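Local coordinates for protein CocE/NonD family hydrolase (Staphylococcus aureus subsp. aureus COL, PDB 3III) that probably hydrolyses ester or amide bonds, as a CocE/NonD family enzyme with a catalytic part of the alpha/beta-hydrolase type, at residues I235-Q238 with Q239-L243; P242-D246 with F247-R251; V202-G206 with G207-T211. One frame throughout, in Å; residues are numbered along the deposited sequence.

Interaction 1 (I235-Q238 with Q239-L243)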
loop_
_atom_site.group_PDB
_atom_site.type_symbol
_atom_site.label_atom_id
_atom_site.label_comp_id
_atom_site.label_asym_id
_atom_site.label_seq_id
_atom_site.Cartn_x
_atom_site.Cartn_y
_atom_site.Cartn_z
ATOM N N ILE A 235 14.848 -4.482 -12.445
ATOM C CA ILE A 235 15.040 -5.939 -12.373
ATOM C C ILE A 235 16.515 -6.190 -11.936
ATOM O O ILE A 235 16.817 -6.917 -10.984
ATOM C CB ILE A 235 14.731 -6.598 -13.726
ATOM C CG1 ILE A 235 13.241 -6.433 -14.096
ATOM C CG2 ILE A 235 15.057 -8.066 -13.713
ATOM C CD1 ILE A 235 12.329 -7.081 -13.094
ATOM N N GLN A 236 17.427 -5.550 -12.632
ATOM C CA GLN A 236 18.848 -5.711 -12.318
ATOM C C GLN A 236 19.188 -5.124 -10.931
ATOM O O GLN A 236 20.024 -5.697 -10.199
ATOM C CB GLN A 236 19.739 -5.116 -13.430
ATOM C CG GLN A 236 21.244 -5.256 -13.175
ATOM C CD GLN A 236 21.709 -6.722 -12.962
ATOM O OE1 GLN A 236 21.106 -7.653 -13.516
ATOM N NE2 GLN A 236 22.809 -6.926 -12.195
ATOM N N ALA A 237 18.511 -4.040 -10.530
ATOM C CA ALA A 237 18.759 -3.404 -9.227
ATOM C C ALA A 237 18.435 -4.429 -8.124
ATOM O O ALA A 237 19.224 -4.603 -7.164
ATOM C CB ALA A 237 17.932 -2.047 -9.045
ATOM N N GLN A 238 17.355 -5.181 -8.319
ATOM C CA GLN A 238 16.947 -6.211 -7.348
ATOM C C GLN A 238 17.979 -7.335 -7.291
ATOM O O GLN A 238 18.277 -7.848 -6.248
ATOM C CB GLN A 238 15.582 -6.808 -7.694
ATOM C CG GLN A 238 15.038 -7.886 -6.686
ATOM C CD GLN A 238 13.783 -8.581 -7.267
ATOM O OE1 GLN A 238 13.805 -9.000 -8.413
ATOM N NE2 GLN A 238 12.691 -8.654 -6.493
ATOM N N GLN A 239 18.491 -7.741 -8.439
ATOM C CA GLN A 239 19.516 -8.754 -8.462
ATOM C C GLN A 239 20.756 -8.311 -7.674
ATOM O O GLN A 239 21.342 -9.073 -6.954
ATOM C CB GLN A 239 20.020 -8.942 -9.903
ATOM C CG GLN A 239 19.100 -9.624 -10.861
ATOM C CD GLN A 239 19.005 -11.073 -10.557
ATOM O OE1 GLN A 239 19.855 -11.881 -10.986
ATOM N NE2 GLN A 239 17.972 -11.428 -9.782
ATOM N N GLU A 240 21.235 -7.102 -7.932
ATOM C CA GLU A 240 22.550 -6.706 -7.466
ATOM C C GLU A 240 22.573 -5.943 -6.142
ATOM O O GLU A 240 23.664 -5.646 -5.622
ATOM C CB GLU A 240 23.302 -5.924 -8.593
ATOM C CG GLU A 240 22.795 -4.534 -8.776
ATOM C CD GLU A 240 23.094 -3.895 -10.137
ATOM O OE1 GLU A 240 22.765 -2.677 -10.264
ATOM O OE2 GLU A 240 23.577 -4.575 -11.047
ATOM N N HIS A 241 21.406 -5.672 -5.569
ATOM C CA HIS A 241 21.300 -5.020 -4.259
ATOM C C HIS A 241 20.419 -5.876 -3.319
ATOM O O HIS A 241 19.263 -5.517 -3.011
ATOM C CB HIS A 241 20.739 -3.623 -4.416
ATOM C CG HIS A 241 21.648 -2.686 -5.179
ATOM N ND1 HIS A 241 22.789 -2.158 -4.635
ATOM C CD2 HIS A 241 21.571 -2.181 -6.435
ATOM C CE1 HIS A 241 23.389 -1.381 -5.520
ATOM N NE2 HIS A 241 22.665 -1.363 -6.621
ATOM N N PRO A 242 20.945 -7.013 -2.877
ATOM C CA PRO A 242 20.122 -7.928 -2.043
ATOM C C PRO A 242 19.895 -7.450 -0.578
ATOM O O PRO A 242 19.060 -8.005 0.161
ATOM C CB PRO A 242 20.918 -9.224 -2.093
ATOM C CG PRO A 242 22.310 -8.803 -2.308
ATOM C CD PRO A 242 22.202 -7.662 -3.310
ATOM N N LEU A 243 20.627 -6.433 -0.173
ATOM C CA LEU A 243 20.605 -5.910 1.184
ATOM C C LEU A 243 20.151 -4.448 1.119
ATOM O O LEU A 243 20.134 -3.830 0.045
ATOM C CB LEU A 243 21.997 -6.017 1.828
ATOM C CG LEU A 243 22.441 -7.439 2.195
ATOM C CD1 LEU A 243 23.941 -7.481 2.353
ATOM C CD2 LEU A 243 21.620 -7.836 3.483
HETATM O O HOH W 1 15.752 -9.347 -10.483
#

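Interaction 2 (P242-D246 with F247-R251)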
loop_
_atom_site.group_PDB
_atom_site.type_symbol
_atom_site.label_atom_id
_atom_site.label_comp_id
_atom_site.label_asym_id
_atom_site.label_seq_id
_atom_site.Cartn_x
_atom_site.Cartn_y
_atom_site.Cartn_z
ATOM N N PRO A 242 20.945 -7.013 -2.877
ATOM C CA PRO A 242 20.122 -7.928 -2.043
ATOM C C PRO A 242 19.895 -7.450 -0.578
ATOM O O PRO A 242 19.060 -8.005 0.161
ATOM C CB PRO A 242 20.918 -9.224 -2.093
ATOM C CG PRO A 242 22.310 -8.803 -2.308
ATOM C CD PRO A 242 22.202 -7.662 -3.310
ATOM N N LEU A 243 20.627 -6.433 -0.173
ATOM C CA LEU A 243 20.605 -5.910 1.184
ATOM C C LEU A 243 20.151 -4.448 1.119
ATOM O O LEU A 243 20.134 -3.830 0.045
ATOM C CB LEU A 243 21.997 -6.017 1.828
ATOM C CG LEU A 243 22.441 -7.439 2.195
ATOM C CD1 LEU A 243 23.941 -7.481 2.353
ATOM C CD2 LEU A 243 21.620 -7.836 3.483
ATOM N N PHE A 244 19.818 -3.890 2.274
ATOM C CA PHE A 244 19.343 -2.509 2.386
ATOM C C PHE A 244 20.597 -1.642 2.421
ATOM O O PHE A 244 21.062 -1.271 3.465
ATOM C CB PHE A 244 18.484 -2.339 3.652
ATOM C CG PHE A 244 17.874 -0.959 3.810
ATOM C CD1 PHE A 244 16.993 -0.465 2.872
ATOM C CD2 PHE A 244 18.165 -0.170 4.927
ATOM C CE1 PHE A 244 16.422 0.785 3.019
ATOM C CE2 PHE A 244 17.574 1.086 5.099
ATOM C CZ PHE A 244 16.719 1.566 4.115
ATOM N N ASP A 245 21.136 -1.329 1.244
ATOM C CA ASP A 245 22.433 -0.656 1.119
ATOM C C ASP A 245 22.218 0.815 0.694
ATOM O O ASP A 245 21.104 1.316 0.781
ATOM C CB ASP A 245 23.299 -1.444 0.114
ATOM C CG ASP A 245 22.642 -1.596 -1.273
ATOM O OD1 ASP A 245 21.578 -0.990 -1.526
ATOM O OD2 ASP A 245 23.194 -2.346 -2.128
ATOM N N ASP A 246 23.254 1.527 0.253
ATOM C CA ASP A 246 23.065 2.932 -0.096
ATOM C C ASP A 246 22.035 3.117 -1.221
ATOM O O ASP A 246 21.292 4.103 -1.247
ATOM C CB ASP A 246 24.396 3.570 -0.571
ATOM C CG ASP A 246 25.418 3.715 0.557
ATOM O OD1 ASP A 246 25.028 3.507 1.733
ATOM O OD2 ASP A 246 26.611 4.056 0.275
ATOM N N PHE A 247 22.047 2.213 -2.198
ATOM C CA PHE A 247 21.027 2.227 -3.261
ATOM C C PHE A 247 19.591 2.250 -2.725
ATOM O O PHE A 247 18.795 3.164 -3.066
ATOM C CB PHE A 247 21.209 1.028 -4.206
ATOM C CG PHE A 247 20.167 0.981 -5.284
ATOM C CD1 PHE A 247 20.342 1.715 -6.454
ATOM C CD2 PHE A 247 18.991 0.264 -5.104
ATOM C CE1 PHE A 247 19.380 1.708 -7.432
ATOM C CE2 PHE A 247 18.020 0.257 -6.074
ATOM C CZ PHE A 247 18.216 0.983 -7.249
ATOM N N TRP A 248 19.253 1.265 -1.906
ATOM C CA TRP A 248 17.899 1.156 -1.378
ATOM C C TRP A 248 17.563 2.204 -0.328
ATOM O O TRP A 248 16.395 2.557 -0.201
ATOM C CB TRP A 248 17.607 -0.246 -0.820
ATOM C CG TRP A 248 17.454 -1.311 -1.896
ATOM C CD1 TRP A 248 18.232 -2.425 -2.071
ATOM C CD2 TRP A 248 16.521 -1.318 -2.970
ATOM N NE1 TRP A 248 17.760 -3.165 -3.130
ATOM C CE2 TRP A 248 16.727 -2.495 -3.703
ATOM C CE3 TRP A 248 15.467 -0.476 -3.346
ATOM C CZ2 TRP A 248 15.937 -2.833 -4.835
ATOM C CZ3 TRP A 248 14.709 -0.808 -4.462
ATOM C CH2 TRP A 248 14.979 -1.954 -5.211
ATOM N N LYS A 249 18.562 2.688 0.436
ATOM C CA LYS A 249 18.305 3.771 1.388
ATOM C C LYS A 249 17.786 5.024 0.690
ATOM O O LYS A 249 16.989 5.754 1.248
ATOM C CB LYS A 249 19.561 4.095 2.232
ATOM C CG LYS A 249 19.908 2.994 3.255
ATOM C CD LYS A 249 21.300 3.131 3.903
ATOM C CE LYS A 249 21.537 1.983 4.873
ATOM N NZ LYS A 249 22.822 2.142 5.563
ATOM N N GLN A 250 18.224 5.270 -0.538
ATOM C CA GLN A 250 17.703 6.385 -1.339
ATOM C C GLN A 250 16.282 6.152 -1.849
ATOM O O GLN A 250 15.677 7.089 -2.433
ATOM C CB GLN A 250 18.602 6.637 -2.535
ATOM C CG GLN A 250 19.968 7.112 -2.135
ATOM C CD GLN A 250 20.846 7.286 -3.321
ATOM O OE1 GLN A 250 20.588 8.135 -4.169
ATOM N NE2 GLN A 250 21.915 6.496 -3.404
ATOM N N ARG A 251 15.729 4.948 -1.612
ATOM C CA ARG A 251 14.338 4.627 -1.992
ATOM C C ARG A 251 13.409 4.366 -0.791
ATOM O O ARG A 251 12.312 3.777 -0.929
ATOM C CB ARG A 251 14.255 3.462 -2.983
ATOM C CG ARG A 251 15.209 3.541 -4.194
ATOM C CD ARG A 251 14.922 4.742 -5.063
ATOM N NE ARG A 251 14.169 4.432 -6.282
ATOM C CZ ARG A 251 14.714 3.993 -7.420
ATOM N NH1 ARG A 251 16.038 3.733 -7.482
ATOM N NH2 ARG A 251 13.957 3.769 -8.484
#

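Interaction 3 (V202-G206 with G207-T211)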
loop_
_atom_site.group_PDB
_atom_site.type_symbol
_atom_site.label_atom_id
_atom_site.label_comp_id
_atom_site.label_asym_id
_atom_site.label_seq_id
_atom_site.Cartn_x
_atom_site.Cartn_y
_atom_site.Cartn_z
ATOM N N VAL A 202 8.168 -3.877 -1.535
ATOM C CA VAL A 202 7.838 -4.430 -2.855
ATOM C C VAL A 202 8.985 -5.260 -3.484
ATOM O O VAL A 202 8.708 -6.284 -4.073
ATOM C CB VAL A 202 7.341 -3.351 -3.866
ATOM C CG1 VAL A 202 8.452 -2.337 -4.248
ATOM C CG2 VAL A 202 6.737 -4.029 -5.113
ATOM N N ALA A 203 10.238 -4.768 -3.414
ATOM C CA ALA A 203 11.411 -5.471 -3.997
ATOM C C ALA A 203 11.743 -6.788 -3.249
ATOM O O ALA A 203 12.144 -7.791 -3.849
ATOM C CB ALA A 203 12.669 -4.513 -4.094
ATOM N N PHE A 204 11.574 -6.770 -1.925
ATOM C CA PHE A 204 11.833 -7.915 -1.081
ATOM C C PHE A 204 10.849 -7.914 0.060
ATOM O O PHE A 204 10.441 -6.880 0.570
ATOM C CB PHE A 204 13.253 -7.895 -0.455
ATOM C CG PHE A 204 14.386 -7.709 -1.463
ATOM C CD1 PHE A 204 15.128 -8.813 -1.961
ATOM C CD2 PHE A 204 14.708 -6.436 -1.908
ATOM C CE1 PHE A 204 16.110 -8.642 -2.913
ATOM C CE2 PHE A 204 15.729 -6.266 -2.813
ATOM C CZ PHE A 204 16.411 -7.379 -3.333
ATOM N N HIS A 205 10.464 -9.087 0.477
ATOM C CA HIS A 205 9.699 -9.210 1.715
ATOM C C HIS A 205 10.540 -9.922 2.735
ATOM O O HIS A 205 10.894 -11.067 2.545
ATOM C CB HIS A 205 8.411 -9.960 1.463
ATOM C CG HIS A 205 7.537 -9.292 0.483
ATOM N ND1 HIS A 205 7.353 -9.780 -0.788
ATOM C CD2 HIS A 205 6.835 -8.134 0.556
ATOM C CE1 HIS A 205 6.549 -8.966 -1.448
ATOM N NE2 HIS A 205 6.212 -7.970 -0.654
ATOM N N GLY A 206 10.895 -9.221 3.819
ATOM C CA GLY A 206 11.787 -9.850 4.804
ATOM C C GLY A 206 13.110 -10.263 4.221
ATOM O O GLY A 206 13.764 -11.178 4.719
ATOM N N GLY A 207 13.556 -9.561 3.170
ATOM C CA GLY A 207 14.769 -9.987 2.500
ATOM C C GLY A 207 14.583 -11.010 1.374
ATOM O O GLY A 207 15.565 -11.346 0.669
ATOM N N ILE A 208 13.373 -11.552 1.202
ATOM C CA ILE A 208 13.147 -12.584 0.145
ATOM C C ILE A 208 12.666 -11.801 -1.099
ATOM O O ILE A 208 11.624 -11.139 -1.017
ATOM C CB ILE A 208 12.048 -13.615 0.549
ATOM C CG1 ILE A 208 12.288 -14.197 1.943
ATOM C CG2 ILE A 208 11.907 -14.757 -0.524
ATOM C CD1 ILE A 208 11.102 -15.134 2.454
ATOM N N PRO A 209 13.351 -11.924 -2.257
ATOM C CA PRO A 209 12.986 -11.163 -3.439
ATOM C C PRO A 209 11.624 -11.514 -4.015
ATOM O O PRO A 209 11.274 -12.685 -4.111
ATOM C CB PRO A 209 14.098 -11.451 -4.442
ATOM C CG PRO A 209 14.752 -12.640 -3.967
ATOM C CD PRO A 209 14.453 -12.847 -2.507
ATOM N N ASP A 210 10.860 -10.489 -4.365
ATOM C CA ASP A 210 9.573 -10.672 -5.016
ATOM C C ASP A 210 9.882 -10.981 -6.476
ATOM O O ASP A 210 10.386 -10.138 -7.217
ATOM C CB ASP A 210 8.719 -9.453 -4.898
ATOM C CG ASP A 210 7.321 -9.600 -5.616
ATOM O OD1 ASP A 210 7.014 -10.706 -6.115
ATOM O OD2 ASP A 210 6.594 -8.568 -5.762
ATOM N N THR A 211 9.541 -12.175 -6.893
ATOM C CA THR A 211 9.745 -12.604 -8.274
ATOM C C THR A 211 8.444 -12.470 -9.110
ATOM O O THR A 211 8.388 -12.803 -10.331
ATOM C CB THR A 211 10.207 -14.033 -8.302
ATOM O OG1 THR A 211 9.192 -14.884 -7.749
ATOM C CG2 THR A 211 11.529 -14.172 -7.563
HETATM O O HOH W 2 12.618 -6.815 2.683
#

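Interaction 1 (I235-Q238 with Q239-L243)
Glu240 reaches back one turn of helix 234-240 to meet Gln236, an i to i+4 pairing repeated by both backbone and side chains. From its CB, which lies near the carbonyl oxygen of Gln236, the chain passes to CG, held between the backbone N and the carbonyl carbon (chi1 75°); this torsion folds it back over the preceding turn, and Glu240 CG comes 3.3 Å from Gln236 O. Glu240 CD passes the same oxygen at 3.6 Å. At the tip, Glu240 OE2 accepts from Gln236 NE2 at 2.7 Å, a fairly straight bond (162° at the hydrogen). The acceptor lies in the plane of the amide, but the amide approaches from above the carboxylate plane, the two groups being turned 72° apart. Meanwhile Glu240 N donates to Gln236 O at 2.9 Å.

One residue earlier, Gln239 N donates to Ile235 O at 3.2 Å, and a water gives that carbonyl a second hydrogen. The same water donates to Gln238 OE1, which also binds Arg215, and accepts from Gln239 NE2; Gln238 NE2 is held by the carbonyls of Ala203 and Asp210. Where helical geometry ends, His241 N makes a weak bond to Ala237 O at 2.9 Å. The pairing of a neutral amide with a carboxylate implies a directional bond that would partly stabilise the acid's negative charge at an exposed surface, without forming an ion pair.

Interaction 2 (P242-D246 with F247-R251)
Leu243 O meets the indole of Trp248 at its edge, 3.2 Å from Trp248 CD1, just ahead of an N-capped helix of a single turn. Next in sequence, Phe244 is the centre of an inverse gamma turn. Its CG stands anti to the backbone N (chi1 -176°), carrying the ring alongside the new helix. There Lys249 CG sits over one face in a CH-pi contact, 3.8 Å from the centroid of the Phe244 ring, while Phe244 CD1 packs on Trp248 CB at 3.7 Å. Arg200 adds a cation-pi contact to the same ring.

Asp245 is the N-cap. Its OD1 accepts from Trp248 N at 3.3 Å, nearly straight (168° at the hydrogen), and Asp245 O takes Lys249 N at 2.9 Å, the first helical turn's own bond. The other carboxylate oxygen is bound by His241 ND1, just as Trp248 NE1 is bound by His241 O, so one residue, just past the end of helix 234-240, holds both the cap and the indole. Last comes Asp246, whose carbonyl draws a weak bond from Gln250 N. The Gln250 side chain extends back to the same oxygen: its NE2 donates to Asp246 O at 3.3 Å, from well above the carbonyl plane.

Interaction 3 (V202-G206 with G207-T211)
Ile208 O is gripped twice by the opposing strand: His205 N donates to it at 2.8 Å, with 162° at the hydrogen, and Phe204 CA brings a C-H to it at 3.2 Å. The return bond, Ile208 N to His205 O at 2.9 Å, completes the hydrogen-bonded pair, although the donor stands well above the carbonyl plane. Further from the turn, Asp210 N reaches Ala203 O at 3.0 Å, almost straight.

Between these bonds lies the non-hydrogen-bonded pair of Phe204 and Pro209, whose side chains share one face. Phe204 CG is anti to the carbonyl carbon (chi1 -53°), a setting that lays the ring obliquely across the proline, with Phe204 CD1 3.8 Å from Pro209 CB. His205 and Ile208 occupy the other face, where Trp456 stacks on the imidazole and also touches Ile208. The two imidazole nitrogens of His205 are engaged by His533 and by Gly272 O.

Asp210 packs its CB against Val202 O at 3.3 Å, so that, of its side chain, the methylene rather than the carboxylate comes nearest to the end of helix 198-203. The acid itself is turned to backbone amides: OD1 binds those of Gly212 and Glu532, and OD2 that of Tyr214, a triple hold that would favour the charged form. At the bend, both central residues are glycines with positive phi. Gly207 N donates to a water at 2.9 Å, and that water gives a weak bond to Phe204 O, bridging the outer edge of the turn. Such a reversal, two glycines between closely paired short strands, is the two-residue beta hairpin with a type I' turn, here a buried hairpin of the hydrolase part, whose Ile208 and Pro209 pack against strand 447-458.

Overall arrangement
The three contacts illustrate how local geometry adapts to its surroundings. Interaction 3 is a buried hairpin, built on cross-strand backbone bonds and polar groups satisfied from several sides. Interaction 2 lies at the surface, where a capped helical turn is dressed with aromatic and aliphatic contacts; interaction 1, partly buried, runs from an exposed amide-carboxylate pair on one side of its helix to buried residues on another. Interactions 1 and 2 share Pro242 and Leu243, and Ala237 packs against Phe247. Phe204 of the hairpin lies against both, its ring touching His241 O and Trp248, while Ala203 meets the indole. All three therefore form one cluster on the same side of the chain's centre.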